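Local coordinates for heat shock protein STI1 (Saccharomyces cerevisiae, PDB 3UPV) that acts as an adaptor between Hsp70 and Hsp90, its TPR2B domain of tetratricopeptide repeats here binding a C-terminal Hsp70 peptide, at residues A7-E10 with G11-Y14; P21-V24 with K25-E29. All blocks are in the same frame, centred on the assembly; numbering follows the deposited sequence.

Contact 1 of 2, residues A7-E10 with G11-Y14; sequences ARLE and GKEY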
ATOM      1  N   ALA A   7       3.781  -5.571  16.961  1.00 10.41           N
ATOM      2  CA  ALA A   7       4.470  -5.574  15.666  1.00 10.79           C
ATOM      3  C   ALA A   7       4.084  -4.429  14.733  1.00 10.61           C
ATOM      4  O   ALA A   7       4.962  -3.761  14.146  1.00  9.92           O
ATOM      5  CB  ALA A   7       4.346  -6.976  14.959  1.00 10.99           C
ATOM      6  N   ARG A   8       2.798  -4.075  14.709  1.00  9.74           N
ATOM      7  CA  ARG A   8       2.354  -2.939  13.863  1.00  8.86           C
ATOM      8  C   ARG A   8       3.008  -1.630  14.390  1.00  9.50           C
ATOM      9  O   ARG A   8       3.393  -0.757  13.601  1.00 10.08           O
ATOM     10  CB  ARG A   8       0.830  -2.835  13.962  1.00  9.31           C
ATOM     11  CG  ARG A   8       0.166  -1.662  13.141  1.00 10.27           C
ATOM     12  CD  ARG A   8      -1.347  -1.552  13.423  1.00 14.00           C
ATOM     13  NE  ARG A   8      -1.602  -0.867  14.694  1.00 12.92           N
ATOM     14  CZ  ARG A   8      -1.416   0.427  14.924  1.00 16.92           C
ATOM     15  NH1 ARG A   8      -1.658   0.910  16.138  1.00 20.69           N
ATOM     16  NH2 ARG A   8      -1.032   1.245  13.959  1.00 19.27           N
ATOM     17  N   LEU A   9       3.105  -1.483  15.721  1.00 10.62           N
ATOM     18  CA  LEU A   9       3.685  -0.256  16.312  1.00  9.51           C
ATOM     19  C   LEU A   9       5.150  -0.133  16.106  1.00  9.92           C
ATOM     20  O   LEU A   9       5.629   0.956  15.838  1.00  9.77           O
ATOM     21  CB  LEU A   9       3.401  -0.164  17.809  1.00 10.85           C
ATOM     22  CG  LEU A   9       1.919   0.075  18.098  1.00 11.12           C
ATOM     23  CD1 LEU A   9       1.482  -0.213  19.572  1.00 14.14           C
ATOM     24  CD2 LEU A   9       1.644   1.536  17.689  1.00 15.59           C
ATOM     25  N   GLU A  10       5.847  -1.261  16.247  1.00 10.73           N
ATOM     26  CA  GLU A  10       7.244  -1.384  15.927  1.00 11.04           C
ATOM     27  C   GLU A  10       7.461  -1.015  14.465  1.00 10.43           C
ATOM     28  O   GLU A  10       8.389  -0.238  14.153  1.00 11.51           O
ATOM     29  CB  GLU A  10       7.824  -2.777  16.227  1.00 10.50           C
ATOM     30  CG  GLU A  10       7.975  -3.053  17.716  1.00 14.84           C
ATOM     31  CD  GLU A  10       8.276  -4.523  18.058  1.00 21.19           C
ATOM     32  OE1 GLU A  10       8.150  -4.856  19.253  1.00 23.38           O
ATOM     33  OE2 GLU A  10       8.649  -5.335  17.171  1.00 24.99           O
ATOM     34  N   GLY A  11       6.600  -1.575  13.589  1.00  9.81           N
ATOM     35  CA  GLY A  11       6.691  -1.300  12.165  1.00 10.49           C
ATOM     36  C   GLY A  11       6.650   0.176  11.905  1.00 10.63           C
ATOM     37  O   GLY A  11       7.467   0.692  11.136  1.00 10.95           O
ATOM     38  N   LYS A  12       5.650   0.810  12.525  1.00 11.22           N
ATOM     39  CA  LYS A  12       5.369   2.207  12.335  1.00 11.12           C
ATOM     40  C   LYS A  12       6.522   3.023  12.824  1.00 11.10           C
ATOM     41  O   LYS A  12       6.945   3.931  12.125  1.00 12.27           O
ATOM     42  CB  LYS A  12       4.079   2.615  13.037  1.00 12.32           C
ATOM     43  CG  LYS A  12       3.892   4.169  13.042  1.00 16.46           C
ATOM     44  CD  LYS A  12       2.400   4.604  13.172  1.00 23.12           C
ATOM     45  CE  LYS A  12       1.725   4.204  14.517  1.00 27.71           C
ATOM     46  NZ  LYS A  12       2.466   4.199  15.876  1.00 29.48           N
ATOM     47  N   GLU A  13       7.104   2.666  13.966  1.00 11.16           N
ATOM     48  CA  GLU A  13       8.296   3.365  14.426  1.00 12.27           C
ATOM     49  C   GLU A  13       9.510   3.224  13.446  1.00 11.94           C
ATOM     50  O   GLU A  13      10.193   4.229  13.142  1.00 11.00           O
ATOM     51  CB  GLU A  13       8.664   2.930  15.857  1.00 13.81           C
ATOM     52  CG  GLU A  13       9.816   3.712  16.486  1.00 17.35           C
ATOM     53  CD  GLU A  13       9.489   5.198  16.775  1.00 27.11           C
ATOM     54  OE1 GLU A  13       8.294   5.618  16.623  1.00 28.90           O
ATOM     55  OE2 GLU A  13      10.439   5.945  17.181  1.00 30.19           O
ATOM     56  N   TYR A  14       9.787   2.001  12.984  1.00 11.13           N
ATOM     57  CA  TYR A  14      10.873   1.793  12.019  1.00 13.04           C
ATOM     58  C   TYR A  14      10.641   2.599  10.743  1.00 12.31           C
ATOM     59  O   TYR A  14      11.570   3.260  10.224  1.00 12.14           O
ATOM     60  CB  TYR A  14      11.008   0.312  11.642  1.00 12.64           C
ATOM     61  CG  TYR A  14      11.733  -0.492  12.717  1.00 14.06           C
ATOM     62  CD1 TYR A  14      12.906   0.006  13.340  1.00 13.03           C
ATOM     63  CD2 TYR A  14      11.240  -1.754  13.125  1.00 14.08           C
ATOM     64  CE1 TYR A  14      13.527  -0.725  14.323  1.00 12.14           C
ATOM     65  CE2 TYR A  14      11.883  -2.485  14.117  1.00 13.57           C
ATOM     66  CZ  TYR A  14      13.012  -1.957  14.708  1.00 13.74           C
ATOM     67  OH  TYR A  14      13.658  -2.667  15.681  1.00 13.71           O
TER
HETATM   68  O   HOH W   1       4.952   3.442  16.537  1.00 15.01           O

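Contact 2 of 2, residues P21-V24 with K25-E29; sequences PNAV and KAYTE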
ATOM      1  N   PRO A  21      14.365  -1.823   6.238  1.00  8.80           N
ATOM      2  CA  PRO A  21      14.498  -3.266   6.386  1.00  9.11           C
ATOM      3  C   PRO A  21      13.927  -3.749   7.711  1.00 10.13           C
ATOM      4  O   PRO A  21      13.330  -4.863   7.751  1.00  8.63           O
ATOM      5  CB  PRO A  21      16.020  -3.479   6.365  1.00  9.89           C
ATOM      6  CG  PRO A  21      16.474  -2.383   5.475  1.00 10.01           C
ATOM      7  CD  PRO A  21      15.677  -1.212   5.996  1.00  9.10           C
ATOM      8  N   ASN A  22      14.044  -2.932   8.752  1.00  9.53           N
ATOM      9  CA  ASN A  22      13.439  -3.311  10.023  1.00 10.19           C
ATOM     10  C   ASN A  22      11.902  -3.199  10.022  1.00 11.20           C
ATOM     11  O   ASN A  22      11.251  -4.054  10.628  1.00 11.66           O
ATOM     12  CB  ASN A  22      14.092  -2.561  11.225  1.00  9.98           C
ATOM     13  CG  ASN A  22      15.374  -3.225  11.679  1.00 10.64           C
ATOM     14  OD1 ASN A  22      15.464  -4.472  11.715  1.00 13.92           O
ATOM     15  ND2 ASN A  22      16.394  -2.412  12.014  1.00 12.82           N
ATOM     16  N   ALA A  23      11.337  -2.186   9.334  1.00 10.35           N
ATOM     17  CA  ALA A  23       9.896  -2.174   9.038  1.00  9.06           C
ATOM     18  C   ALA A  23       9.443  -3.436   8.322  1.00  9.29           C
ATOM     19  O   ALA A  23       8.424  -3.995   8.694  1.00  8.61           O
ATOM     20  CB  ALA A  23       9.508  -0.953   8.209  1.00  7.93           C
ATOM     21  N   VAL A  24      10.159  -3.877   7.248  1.00  8.89           N
ATOM     22  CA  VAL A  24       9.820  -5.126   6.580  1.00  9.65           C
ATOM     23  C   VAL A  24       9.716  -6.249   7.598  1.00 10.14           C
ATOM     24  O   VAL A  24       8.731  -7.035   7.572  1.00  9.85           O
ATOM     25  CB  VAL A  24      10.853  -5.407   5.444  1.00  8.31           C
ATOM     26  CG1 VAL A  24      10.718  -6.826   4.951  1.00  8.43           C
ATOM     27  CG2 VAL A  24      10.566  -4.406   4.306  1.00  6.90           C
ATOM     28  N   LYS A  25      10.699  -6.295   8.517  1.00 10.27           N
ATOM     29  CA  LYS A  25      10.783  -7.413   9.434  1.00 10.66           C
ATOM     30  C   LYS A  25       9.579  -7.360  10.381  1.00 10.76           C
ATOM     31  O   LYS A  25       8.917  -8.388  10.636  1.00 10.01           O
ATOM     32  CB  LYS A  25      12.122  -7.314  10.183  1.00 12.33           C
ATOM     33  CG  LYS A  25      12.438  -8.357  11.163  1.00 18.84           C
ATOM     34  CD  LYS A  25      13.977  -8.396  11.281  1.00 25.08           C
ATOM     35  CE  LYS A  25      14.638  -8.889   9.968  1.00 26.83           C
ATOM     36  NZ  LYS A  25      16.107  -8.951  10.087  1.00 27.30           N
ATOM     37  N   ALA A  26       9.284  -6.149  10.877  1.00  8.48           N
ATOM     38  CA  ALA A  26       8.150  -5.980  11.810  1.00  8.16           C
ATOM     39  C   ALA A  26       6.824  -6.319  11.136  1.00  8.45           C
ATOM     40  O   ALA A  26       5.998  -6.958  11.759  1.00  8.15           O
ATOM     41  CB  ALA A  26       8.164  -4.515  12.430  1.00  9.07           C
ATOM     42  N   TYR A  27       6.629  -5.923   9.872  1.00  9.22           N
ATOM     43  CA  TYR A  27       5.367  -6.176   9.200  1.00  8.17           C
ATOM     44  C   TYR A  27       5.222  -7.646   8.825  1.00  8.90           C
ATOM     45  O   TYR A  27       4.127  -8.176   8.773  1.00  7.66           O
ATOM     46  CB  TYR A  27       5.148  -5.229   8.006  1.00  8.52           C
ATOM     47  CG  TYR A  27       5.013  -3.788   8.465  1.00  7.53           C
ATOM     48  CD1 TYR A  27       4.131  -3.462   9.526  1.00 10.45           C
ATOM     49  CD2 TYR A  27       5.727  -2.746   7.854  1.00  6.72           C
ATOM     50  CE1 TYR A  27       3.958  -2.147   9.975  1.00 10.48           C
ATOM     51  CE2 TYR A  27       5.512  -1.380   8.304  1.00  6.37           C
ATOM     52  CZ  TYR A  27       4.653  -1.105   9.330  1.00  9.68           C
ATOM     53  OH  TYR A  27       4.484   0.219   9.685  1.00  7.87           O
ATOM     54  N   THR A  28       6.332  -8.321   8.586  1.00  8.61           N
ATOM     55  CA  THR A  28       6.276  -9.737   8.390  1.00  8.34           C
ATOM     56  C   THR A  28       5.798 -10.415   9.670  1.00  8.88           C
ATOM     57  O   THR A  28       4.968 -11.345   9.602  1.00  9.67           O
ATOM     58  CB  THR A  28       7.679 -10.250   7.941  1.00  9.23           C
ATOM     59  OG1 THR A  28       8.037  -9.642   6.675  1.00 10.73           O
ATOM     60  CG2 THR A  28       7.658 -11.791   7.748  1.00 10.62           C
ATOM     61  N   GLU A  29       6.242  -9.916  10.824  1.00  9.81           N
ATOM     62  CA  GLU A  29       5.757 -10.462  12.057  1.00  9.65           C
ATOM     63  C   GLU A  29       4.277 -10.155  12.253  1.00 10.80           C
ATOM     64  O   GLU A  29       3.550 -11.060  12.694  1.00 11.07           O
ATOM     65  CB  GLU A  29       6.588  -9.965  13.257  1.00  9.98           C
ATOM     66  CG  GLU A  29       6.004 -10.483  14.587  1.00 10.89           C
ATOM     67  CD  GLU A  29       6.780 -10.116  15.877  1.00 19.06           C
ATOM     68  OE1 GLU A  29       7.667  -9.252  15.880  1.00 22.38           O
ATOM     69  OE2 GLU A  29       6.414 -10.775  16.989  1.00 20.64           O
TER

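Contact 1 of 2, residues A7-E10 with G11-Y14
The long side chain of Lys12 starts with CG anti to its backbone N (chi1 170°), then bends at chi3 and chi4, a course that brings its amine back beside Leu9, one turn earlier. Leu9, with CG anti to the carbonyl carbon and beside the backbone N (chi1 -69°), lies alongside Lys12 and points the same way. The touching groups are their ends, with Lys12 NZ 3.3 Å from Leu9 CD2, a close approach of a charged group to a methyl. A polar partner is at hand, for Lys12 NZ donates to a water at 2.7 Å, and that water in turn donates to Leu9 O, also at 2.7 Å. The same carbonyl accepts from Glu13 N at 2.9 Å, so Leu9 O is gripped by a backbone amide and a water together.

All this happens on helix 2-16, the first helix of TPR 7, whose side chains partly line the peptide-binding groove. Gly11 matches the small residue common at this point of the first helix in tetratricopeptide repeats; with only backbone to offer, it donates to Ala7 O at 2.8 Å. On the groove side Arg8 runs alongside Lys12, NH2 standing 4.1 Å from Lys12 CE. The two cationic ends are not in contact. Arg8 NH2 forms a salt bridge to the backbone of the bound peptide and NH1 one to Glu5, while Lys12 packs on an apolar side chain of the peptide.

Tyr14 swings its ring toward the preceding turn: CD2 comes to 3.4 Å from Glu10 O, approaching obliquely. That oxygen also receives Tyr14 N in a nearly straight bond, with an N-H...O angle of 171°.

Contact 2 of 2, residues P21-V24 with K25-E29
Tyr27 turns its ring back toward Ala23 on helix 20-33, the second helix of the antiparallel helical hairpin of TPR 7. Its course begins with CB, 3.6 Å from Ala23 O, and the first torsion (chi1 -65°) sets CG anti to the carbonyl carbon, which turns the ring toward the preceding turn. CD2 then comes to 3.1 Å from Ala23 O, obliquely, while that oxygen accepts the Tyr27 amide as well. Farther out, CE2 reaches Ala23 CB at 4.0 Å, an apolar contact, and the hydroxyl lies against the backbone of Gly11 and Lys12. The side chain also touches Asn43 and Arg44 of helix 38-50 and an apolar side chain of the bound peptide. A valine here would probably leave Ala23 CB without its aromatic neighbour and open a gap between helices 2-16 and 38-50 and the peptide.

Toward helix 38-50, Val24 O takes two donors from a single residue. Thr28 N lies 2.9 Å from Val24 O, and Thr28 OG1, which also bonds to Arg44, 2.8 Å from it; they approach from opposite faces of the carbonyl plane, OG1 standing 39° out of it.

In the fold
From the N terminus the chain passes through contact 1 on helix 2-16, turns, and enters contact 2 on helix 20-33. Each closes only successive turns within its own helix, with no loop between its segments, and the two follow in series, neither nesting nor crossing, with centres about 8 Å apart. Side chains of the two contacts meet where helix 2-16 packs on helix 20-33. Evidence for that packing is direct: Ala7 touches Glu29, and Tyr14 CD2 is 3.4 Å from Asn22 O. Beyond the pair, Ala23 and Val24 carry the packing on to Ala47 of helix 38-50 in TPR 8, while both contacts also present side chains to the bound peptide.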